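Local coordinates for protein complement factor H (Bos taurus, PDB 6XZ6) that probably restrains complement activation in plasma and on host surfaces, and is bound through its fifth domain by a trypanosome receptor, at residues B[46-50]-B[51-55]. Numbering follows the deposited sequence.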
loop_
_atom_site.group_PDB
_atom_site.type_symbol
_atom_site.label_atom_id
_atom_site.label_comp_id
_atom_site.label_asym_id
_atom_site.label_seq_id
_atom_site.Cartn_x
_atom_site.Cartn_y
_atom_site.Cartn_z
ATOM N N THR B 46 -12.677 -28.966 15.462
ATOM C CA THR B 46 -13.960 -29.092 16.156
ATOM C C THR B 46 -13.731 -29.344 17.647
ATOM O O THR B 46 -12.781 -30.048 18.012
ATOM C CB THR B 46 -14.792 -30.222 15.514
ATOM O OG1 THR B 46 -14.765 -30.083 14.098
ATOM C CG2 THR B 46 -16.234 -30.235 15.977
ATOM N N CYS B 47 -14.602 -28.763 18.503
ATOM C CA CYS B 47 -14.549 -28.968 19.943
ATOM C C CYS B 47 -15.206 -30.308 20.264
ATOM O O CYS B 47 -16.386 -30.513 19.972
ATOM C CB CYS B 47 -15.209 -27.812 20.691
ATOM S SG CYS B 47 -15.372 -28.062 22.483
ATOM N N THR B 48 -14.405 -31.238 20.815
ATOM C CA THR B 48 -14.806 -32.595 21.194
ATOM C C THR B 48 -14.446 -32.884 22.663
ATOM O O THR B 48 -13.864 -32.037 23.350
ATOM C CB THR B 48 -14.159 -33.641 20.257
ATOM O OG1 THR B 48 -12.777 -33.802 20.591
ATOM C CG2 THR B 48 -14.343 -33.321 18.772
ATOM N N ARG B 49 -14.782 -34.106 23.126
ATOM C CA ARG B 49 -14.516 -34.631 24.471
ATOM C C ARG B 49 -12.991 -34.707 24.739
ATOM O O ARG B 49 -12.559 -34.626 25.892
ATOM C CB ARG B 49 -15.172 -36.021 24.590
ATOM C CG ARG B 49 -15.339 -36.568 25.999
ATOM C CD ARG B 49 -16.201 -37.821 25.986
ATOM N NE ARG B 49 -17.620 -37.510 26.195
ATOM C CZ ARG B 49 -18.513 -37.334 25.223
ATOM N NH1 ARG B 49 -19.773 -37.039 25.518
ATOM N NH2 ARG B 49 -18.151 -37.436 23.950
ATOM N N ASP B 50 -12.194 -34.834 23.651
ATOM C CA ASP B 50 -10.730 -34.922 23.662
ATOM C C ASP B 50 -10.048 -33.608 23.204
ATOM O O ASP B 50 -8.894 -33.631 22.772
ATOM C CB ASP B 50 -10.273 -36.087 22.769
ATOM C CG ASP B 50 -10.978 -37.404 23.029
ATOM O OD1 ASP B 50 -10.891 -37.914 24.178
ATOM O OD2 ASP B 50 -11.602 -37.934 22.085
ATOM N N GLY B 51 -10.755 -32.484 23.317
ATOM C CA GLY B 51 -10.243 -31.180 22.916
ATOM C C GLY B 51 -10.500 -30.865 21.454
ATOM O O GLY B 51 -11.483 -31.331 20.877
ATOM N N TRP B 52 -9.626 -30.052 20.852
ATOM C CA TRP B 52 -9.736 -29.630 19.460
ATOM C C TRP B 52 -9.271 -30.739 18.573
ATOM O O TRP B 52 -8.161 -31.250 18.757
ATOM C CB TRP B 52 -8.970 -28.312 19.206
ATOM C CG TRP B 52 -9.601 -27.164 19.946
ATOM C CD1 TRP B 52 -9.243 -26.691 21.170
ATOM C CD2 TRP B 52 -10.825 -26.501 19.602
ATOM N NE1 TRP B 52 -10.132 -25.730 21.586
ATOM C CE2 TRP B 52 -11.114 -25.589 20.639
ATOM C CE3 TRP B 52 -11.689 -26.566 18.499
ATOM C CZ2 TRP B 52 -12.232 -24.738 20.603
ATOM C CZ3 TRP B 52 -12.810 -25.746 18.480
ATOM C CH2 TRP B 52 -13.070 -24.844 19.523
ATOM N N VAL B 53 -10.162 -31.174 17.652
ATOM C CA VAL B 53 -9.912 -32.300 16.743
ATOM C C VAL B 53 -10.202 -31.952 15.265
ATOM O O VAL B 53 -11.348 -31.649 14.941
ATOM C CB VAL B 53 -10.655 -33.585 17.206
ATOM C CG1 VAL B 53 -10.554 -34.695 16.166
ATOM C CG2 VAL B 53 -10.124 -34.067 18.553
ATOM N N PRO B 54 -9.208 -32.074 14.343
ATOM C CA PRO B 54 -7.786 -32.401 14.582
ATOM C C PRO B 54 -7.061 -31.239 15.257
ATOM O O PRO B 54 -7.516 -30.095 15.154
ATOM C CB PRO B 54 -7.251 -32.700 13.174
ATOM C CG PRO B 54 -8.091 -31.887 12.255
ATOM C CD PRO B 54 -9.460 -31.793 12.910
ATOM N N VAL B 55 -5.968 -31.532 15.967
ATOM C CA VAL B 55 -5.199 -30.531 16.713
ATOM C C VAL B 55 -4.573 -29.461 15.786
ATOM O O VAL B 55 -3.792 -29.818 14.895
ATOM C CB VAL B 55 -4.147 -31.167 17.662
ATOM C CG1 VAL B 55 -3.506 -30.107 18.556
ATOM C CG2 VAL B 55 -4.760 -32.280 18.507
HETATM O O HOH W 1 -12.720 -30.841 12.238
#
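T48 OG1 stands between its backbone N and carbonyl carbon (chi1 76°), which turns the hydroxyl to the carbonyl of G51. W52 carries CG beside its own N (chi1 -66°), and this lays the indole against C47. Both pairs belong to a beta hairpin of the Sushi (SCR) domain, closed by a type I turn from T48 to G51. Two antiparallel hydrogen-bonded pairs hold it. T48 N gives to G51 O and G51 N gives back to T48 O. Farther from the turn, V53 N gives to T46 O at 2.9 Å, and T46 N gives back to V53 O.

G51 O takes two donors on opposite faces of its plane, T48 N at 2.9 Å and T48 OG1 at 2.8 Å. The same OG1 accepts from D50 N at 3.3 Å, an ST turn. Methyl CG2 of V53 packs on this hydroxyl, and the two side chains cross at about a right angle. A valine in place of T48 would probably cost G51 O its second donor and leave D50 N without its side-chain acceptor.

On the face of C47 and W52, CB of C47 lies over the six-membered ring, 4.1 Å from its centroid, a CH-pi contact. C47 is disulfide-bonded to C5, so the indole packs beside one of the two Sushi disulfides. W52 NE1 bonds to D6 O, and Y22 meets the indole edge-to-face. At the open end of the hairpin, one water joins T46 OG1 at 2.9 Å to V53 O at 3.1 Å.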